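Local coordinates for cell division control protein 45 cdc45 putative (Entamoeba histolytica, PDB 6CC2) that probably acts in eukaryotic DNA replication as the Cdc45 component of the CMG helicase, in which it joins the MCM2-7 ring and GINS, at residues A[56-60]-A[61-65]; A[89-92]-A[93-97]. All coordinates share one frame; numbering follows the deposited sequence. Where two conformers were deposited one is given.

Both contacts are helix starts in the N-terminal part of the chain, where a parallel sheet alternates with helices. Contact 1 comes first, at the turn from edge strand 53-57 into helix 61-71; contact 2 follows where the chain, having left strand 77-83, enters the short helix 91-95 on its way to strand 102-106. Each helix is preceded by an N-cap residue, Asn60 in one and Asp90 in the other. Their centres lie about 13 Å apart and they touch directly: CE1 of Tyr61 comes 3.4 Å from CD1 of Ile89, while Leu64 and Ser65 pack on Leu95. Helices 61-71 and 91-95 thus pack against each other among the helices that connect the sheet's strands.

Contact 1 (A[56-60]-A[61-65]); sequences VPVNN and YETLS
An N-cap turn carries the chain from edge strand 53-57 of the parallel sheet into helix 61-71, the strand-to-helix step of an alpha/beta fold, and Asn60 sits at the cap. Its OD1 accepts from Thr63 N at 2.8 Å, with the donor lying nearly along the C=O axis and the N-H pointing well at the oxygen (164°). The amide reaches there because CG stands between the backbone N and the carbonyl carbon (chi1 57°), which swings OD1 over the first helical turn. Glu62 N is also near, 3.0 Å from Asn60 OD1, so the oxygen faces the start of the helix, whose dipole would probably polarise it. The amide's other end is held too: ND2 donates to the carbonyl of Lys515, tying this cap to a distant part of the chain.

In the conformer given for Asn59, a second side-chain bond joins the same turn: Thr63 OG1 donates to Asn59 OD1 at 3.0 Å, the hydroxyl tilted 22° out of the amide's carbonyl plane, and the two side chains cross at about a right angle. In that conformer Thr63 is held twice, by its backbone N-H from Asn60 and by its hydroxyl from Asn59.

The apolar side of the turn belongs to Val58. Its CG1 lies 3.8 Å from CA of Leu64 and 4.1 Å from CG2 of Thr63, so one methyl rests against the helix backbone, and Tyr28 of strand 24-29 touches both Val58 and Leu64. The Tyr61 side chain leads out of the turn to other partners: its hydroxyl is hydrogen-bonded to Ala86 N, and its ring meets Phe517 edge-to-face. The first main-chain helical bond closes the turn, Leu64 N donating to Asn60 O at 3.2 Å and nearly straight.

Contact 2 (A[89-92]-A[93-97]); sequences IDVS and ELLGD
Ile89 reaches forward to Leu94, its CD1 lying 3.7 Å from Leu94 CD2. The two side chains meet methyl to methyl across the start of the helix, and Val171 and Ser173 touch Ile89 as well.

Asp90 comes next, as the N-cap. Its CG is anti to the backbone N (chi1 -172°), which brings OD1 to 3.3 Å from Glu93 N, a weak capping bond. The backbone carries more of the load: Asp90 O accepts from Leu94 N at 3.0 Å, with the donor in the carbonyl plane. Glu93 CB sits 3.5 Å from Asp90 CG, and the extended glutamate then passes the aspartate at about a right angle. Asp90 OD2 and Glu93 OE2 end 3.9 Å apart, like charges that would probably disfavour closer approach.

Val91 accepts from Leu95 N through its carbonyl, while its CG1 lies 4.0 Å from Leu95 CD1. Its own N-H goes to OD1 of Asn116, so a side chain from another part of the fold takes up a donor at the helix start.

Ser92 O receives Gly96 N at 2.8 Å, tilted 33° from the carbonyl plane, where glycine's positive phi ends the helical path. This is a short N-capped helix of a beta-alpha-beta unit, linking strand 77-83 to strand 102-106.

Contact 1 (A[56-60]-A[61-65])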
ATOM      1  N   VAL A  56      16.851   7.068  -0.020  1.00 20.26           N
ATOM      2  CA  VAL A  56      17.216   6.005   0.900  1.00 22.67           C
ATOM      3  C   VAL A  56      15.970   5.182   1.184  1.00 19.10           C
ATOM      4  O   VAL A  56      15.166   5.523   2.045  1.00 18.34           O
ATOM      5  CB  VAL A  56      17.809   6.563   2.205  1.00 25.71           C
ATOM      6  CG1 VAL A  56      18.206   5.427   3.130  1.00 27.80           C
ATOM      7  CG2 VAL A  56      18.998   7.462   1.908  1.00 30.47           C
ATOM      8  N   PRO A  57      15.779   4.082   0.477  1.00 18.64           N
ATOM      9  CA  PRO A  57      14.612   3.218   0.776  1.00 16.72           C
ATOM     10  C   PRO A  57      14.816   2.500   2.103  1.00 19.02           C
ATOM     11  O   PRO A  57      15.785   1.768   2.274  1.00 23.50           O
ATOM     12  CB  PRO A  57      14.567   2.244  -0.403  1.00 22.54           C
ATOM     13  CG  PRO A  57      15.367   2.901  -1.493  1.00 24.63           C
ATOM     14  CD  PRO A  57      16.472   3.642  -0.752  1.00 21.64           C
ATOM     15  N   VAL A  58      13.897   2.713   3.044  1.00 18.68           N
ATOM     16  CA  VAL A  58      13.999   2.111   4.376  1.00 20.28           C
ATOM     17  C   VAL A  58      12.808   1.199   4.607  1.00 21.34           C
ATOM     18  O   VAL A  58      11.669   1.566   4.304  1.00 20.82           O
ATOM     19  CB  VAL A  58      14.077   3.172   5.495  1.00 24.26           C
ATOM     20  CG1 VAL A  58      15.405   3.920   5.402  1.00 26.96           C
ATOM     21  CG2 VAL A  58      12.875   4.138   5.431  1.00 25.84           C
ATOM     22  N   ASN A  59      13.092   0.029   5.186  0.51 23.19           N
ATOM     23  CA  ASN A  59      12.089  -0.986   5.472  0.51 24.80           C
ATOM     24  C   ASN A  59      11.689  -1.050   6.945  0.51 23.69           C
ATOM     25  O   ASN A  59      10.689  -1.700   7.260  0.51 23.19           O
ATOM     26  CB  ASN A  59      12.609  -2.367   5.022  0.51 28.70           C
ATOM     27  CG  ASN A  59      13.971  -2.727   5.628  0.51 29.21           C
ATOM     28  OD1 ASN A  59      14.869  -1.881   5.773  0.51 26.29           O
ATOM     29  ND2 ASN A  59      14.143  -4.007   5.960  0.51 35.31           N
ATOM     30  N   ASN A  60      12.447  -0.410   7.836  1.00 21.63           N
ATOM     31  CA  ASN A  60      12.147  -0.385   9.265  1.00 18.73           C
ATOM     32  C   ASN A  60      12.976   0.727   9.894  1.00 19.87           C
ATOM     33  O   ASN A  60      13.825   1.342   9.238  1.00 21.40           O
ATOM     34  CB  ASN A  60      12.412  -1.747   9.909  1.00 19.87           C
ATOM     35  CG  ASN A  60      13.833  -2.218   9.702  1.00 25.97           C
ATOM     36  OD1 ASN A  60      14.802  -1.522  10.078  1.00 28.97           O
ATOM     37  ND2 ASN A  60      13.987  -3.420   9.123  1.00 28.43           N
ATOM     38  N   TYR A  61      12.741   0.975  11.188  1.00 21.70           N
ATOM     39  CA  TYR A  61      13.435   2.080  11.835  1.00 24.85           C
ATOM     40  C   TYR A  61      14.879   1.756  12.180  1.00 27.04           C
ATOM     41  O   TYR A  61      15.693   2.684  12.351  1.00 28.94           O
ATOM     42  CB  TYR A  61      12.683   2.532  13.085  1.00 24.51           C
ATOM     43  CG  TYR A  61      11.429   3.288  12.764  1.00 23.69           C
ATOM     44  CD1 TYR A  61      11.478   4.479  12.062  1.00 23.69           C
ATOM     45  CD2 TYR A  61      10.192   2.823  13.158  1.00 23.73           C
ATOM     46  CE1 TYR A  61      10.338   5.179  11.752  1.00 24.57           C
ATOM     47  CE2 TYR A  61       9.032   3.516  12.863  1.00 22.07           C
ATOM     48  CZ  TYR A  61       9.111   4.710  12.160  1.00 23.77           C
ATOM     49  OH  TYR A  61       7.976   5.400  11.826  1.00 25.52           O
ATOM     50  N   GLU A  62      15.227   0.474  12.292  1.00 28.43           N
ATOM     51  CA  GLU A  62      16.618   0.109  12.504  1.00 32.40           C
ATOM     52  C   GLU A  62      17.467   0.532  11.315  1.00 28.62           C
ATOM     53  O   GLU A  62      18.573   1.066  11.485  1.00 27.23           O
ATOM     54  CB  GLU A  62      16.741  -1.396  12.741  1.00 45.00           C
ATOM     55  CG  GLU A  62      15.885  -1.930  13.872  1.00 68.91           C
ATOM     56  CD  GLU A  62      16.119  -3.412  14.118  1.00 92.08           C
ATOM     57  OE1 GLU A  62      17.243  -3.891  13.848  1.00 99.34           O
ATOM     58  OE2 GLU A  62      15.178  -4.095  14.575  1.00 99.78           O
ATOM     59  N   THR A  63      16.986   0.255  10.100  1.00 28.81           N
ATOM     60  CA  THR A  63      17.701   0.657   8.894  1.00 28.88           C
ATOM     61  C   THR A  63      17.796   2.176   8.801  1.00 27.36           C
ATOM     62  O   THR A  63      18.881   2.736   8.544  1.00 27.82           O
ATOM     63  CB  THR A  63      16.999   0.091   7.659  1.00 29.58           C
ATOM     64  OG1 THR A  63      17.077  -1.336   7.698  1.00 30.68           O
ATOM     65  CG2 THR A  63      17.652   0.602   6.374  1.00 32.41           C
ATOM     66  N   LEU A  64      16.668   2.854   9.016  1.00 25.66           N
ATOM     67  CA  LEU A  64      16.664   4.311   9.019  1.00 24.70           C
ATOM     68  C   LEU A  64      17.740   4.842   9.960  1.00 26.04           C
ATOM     69  O   LEU A  64      18.550   5.691   9.578  1.00 26.56           O
ATOM     70  CB  LEU A  64      15.272   4.823   9.410  1.00 25.65           C
ATOM     71  CG  LEU A  64      15.093   6.345   9.308  1.00 28.92           C
ATOM     72  CD1 LEU A  64      13.638   6.718   9.033  1.00 31.30           C
ATOM     73  CD2 LEU A  64      15.561   7.049  10.564  1.00 27.75           C
ATOM     74  N   SER A  65      17.777   4.327  11.188  1.00 27.45           N
ATOM     75  CA  SER A  65      18.731   4.820  12.178  1.00 29.61           C
ATOM     76  C   SER A  65      20.167   4.543  11.750  1.00 29.07           C
ATOM     77  O   SER A  65      21.047   5.395  11.917  1.00 29.57           O
ATOM     78  CB  SER A  65      18.440   4.179  13.534  1.00 37.45           C
ATOM     79  OG  SER A  65      19.329   4.687  14.518  1.00 50.03           O
TER

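Contact 2 (A[89-92]-A[93-97])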
ATOM      1  N   ILE A  89       6.839   8.450  15.952  1.00 23.41           N
ATOM      2  CA  ILE A  89       7.783   7.924  16.923  1.00 24.21           C
ATOM      3  C   ILE A  89       8.609   9.077  17.493  1.00 26.14           C
ATOM      4  O   ILE A  89       8.644  10.175  16.945  1.00 25.85           O
ATOM      5  CB  ILE A  89       8.684   6.845  16.329  1.00 27.71           C
ATOM      6  CG1 ILE A  89       9.577   7.431  15.242  1.00 32.16           C
ATOM      7  CG2 ILE A  89       7.849   5.704  15.774  1.00 30.99           C
ATOM      8  CD1 ILE A  89      10.728   6.513  14.848  1.00 40.87           C
ATOM      9  N   ASP A  90       9.300   8.800  18.595  1.00 26.73           N
ATOM     10  CA  ASP A  90      10.154   9.789  19.258  1.00 26.94           C
ATOM     11  C   ASP A  90      11.463   9.864  18.479  1.00 26.54           C
ATOM     12  O   ASP A  90      12.420   9.148  18.763  1.00 29.22           O
ATOM     13  CB  ASP A  90      10.366   9.403  20.716  1.00 29.25           C
ATOM     14  CG  ASP A  90      11.077  10.485  21.512  1.00 34.69           C
ATOM     15  OD1 ASP A  90      11.618  11.424  20.896  1.00 34.79           O
ATOM     16  OD2 ASP A  90      11.086  10.387  22.762  1.00 37.28           O
ATOM     17  N   VAL A  91      11.494  10.756  17.479  1.00 26.38           N
ATOM     18  CA  VAL A  91      12.617  10.832  16.550  1.00 28.39           C
ATOM     19  C   VAL A  91      13.906  11.203  17.270  1.00 30.72           C
ATOM     20  O   VAL A  91      14.972  10.640  16.987  1.00 30.37           O
ATOM     21  CB  VAL A  91      12.307  11.842  15.430  1.00 29.29           C
ATOM     22  CG1 VAL A  91      13.576  12.181  14.651  1.00 34.82           C
ATOM     23  CG2 VAL A  91      11.256  11.303  14.510  1.00 25.30           C
ATOM     24  N   SER A  92      13.842  12.174  18.183  1.00 30.11           N
ATOM     25  CA  SER A  92      15.037  12.572  18.918  1.00 30.90           C
ATOM     26  C   SER A  92      15.620  11.401  19.698  1.00 31.69           C
ATOM     27  O   SER A  92      16.844  11.237  19.769  1.00 36.55           O
ATOM     28  CB  SER A  92      14.709  13.733  19.865  1.00 40.79           C
ATOM     29  OG  SER A  92      15.845  14.121  20.601  1.00 54.05           O
ATOM     30  N   GLU A  93      14.760  10.582  20.297  1.00 31.58           N
ATOM     31  CA  GLU A  93      15.235   9.411  21.028  1.00 37.71           C
ATOM     32  C   GLU A  93      15.884   8.405  20.090  1.00 37.68           C
ATOM     33  O   GLU A  93      16.911   7.803  20.429  1.00 37.28           O
ATOM     34  CB  GLU A  93      14.075   8.774  21.785  1.00 41.92           C
ATOM     35  CG  GLU A  93      14.423   7.499  22.534  1.00 54.68           C
ATOM     36  CD  GLU A  93      13.272   7.011  23.396  1.00 72.75           C
ATOM     37  OE1 GLU A  93      13.418   6.995  24.636  1.00 81.75           O
ATOM     38  OE2 GLU A  93      12.214   6.656  22.833  1.00 78.30           O
ATOM     39  N   LEU A  94      15.312   8.225  18.901  1.00 34.83           N
ATOM     40  CA  LEU A  94      15.834   7.237  17.964  1.00 35.11           C
ATOM     41  C   LEU A  94      17.213   7.640  17.464  1.00 37.74           C
ATOM     42  O   LEU A  94      18.153   6.838  17.493  1.00 37.81           O
ATOM     43  CB  LEU A  94      14.859   7.061  16.794  1.00 31.40           C
ATOM     44  CG  LEU A  94      15.291   6.059  15.718  1.00 31.67           C
ATOM     45  CD1 LEU A  94      15.258   4.640  16.285  1.00 35.00           C
ATOM     46  CD2 LEU A  94      14.431   6.165  14.484  1.00 27.87           C
ATOM     47  N   LEU A  95      17.362   8.892  17.032  1.00 33.81           N
ATOM     48  CA  LEU A  95      18.545   9.304  16.290  1.00 31.77           C
ATOM     49  C   LEU A  95      19.531  10.142  17.079  1.00 37.98           C
ATOM     50  O   LEU A  95      20.687  10.242  16.661  1.00 42.19           O
ATOM     51  CB  LEU A  95      18.131  10.088  15.038  1.00 31.65           C
ATOM     52  CG  LEU A  95      17.153   9.363  14.123  1.00 30.75           C
ATOM     53  CD1 LEU A  95      16.715  10.285  12.985  1.00 31.10           C
ATOM     54  CD2 LEU A  95      17.760   8.087  13.570  1.00 31.93           C
ATOM     55  N   GLY A  96      19.113  10.750  18.185  1.00 42.78           N
ATOM     56  CA  GLY A  96      20.012  11.578  18.975  1.00 46.65           C
ATOM     57  C   GLY A  96      20.475  12.834  18.268  1.00 51.21           C
ATOM     58  O   GLY A  96      19.672  13.732  18.009  1.00 52.44           O
ATOM     59  N   ASP A  97      21.771  12.911  17.957  1.00 59.00           N
ATOM     60  CA  ASP A  97      22.348  14.077  17.295  1.00 71.86           C
ATOM     61  C   ASP A  97      21.616  14.394  15.999  1.00 74.77           C
ATOM     62  O   ASP A  97      21.813  13.719  14.985  1.00 79.67           O
ATOM     63  CB  ASP A  97      23.839  13.858  17.019  1.00 86.49           C
ATOM     64  CG  ASP A  97      24.714  14.243  18.199  1.00102.25           C
ATOM     65  OD1 ASP A  97      24.382  15.231  18.889  1.00107.58           O
ATOM     66  OD2 ASP A  97      25.733  13.558  18.434  1.00108.12           O
TER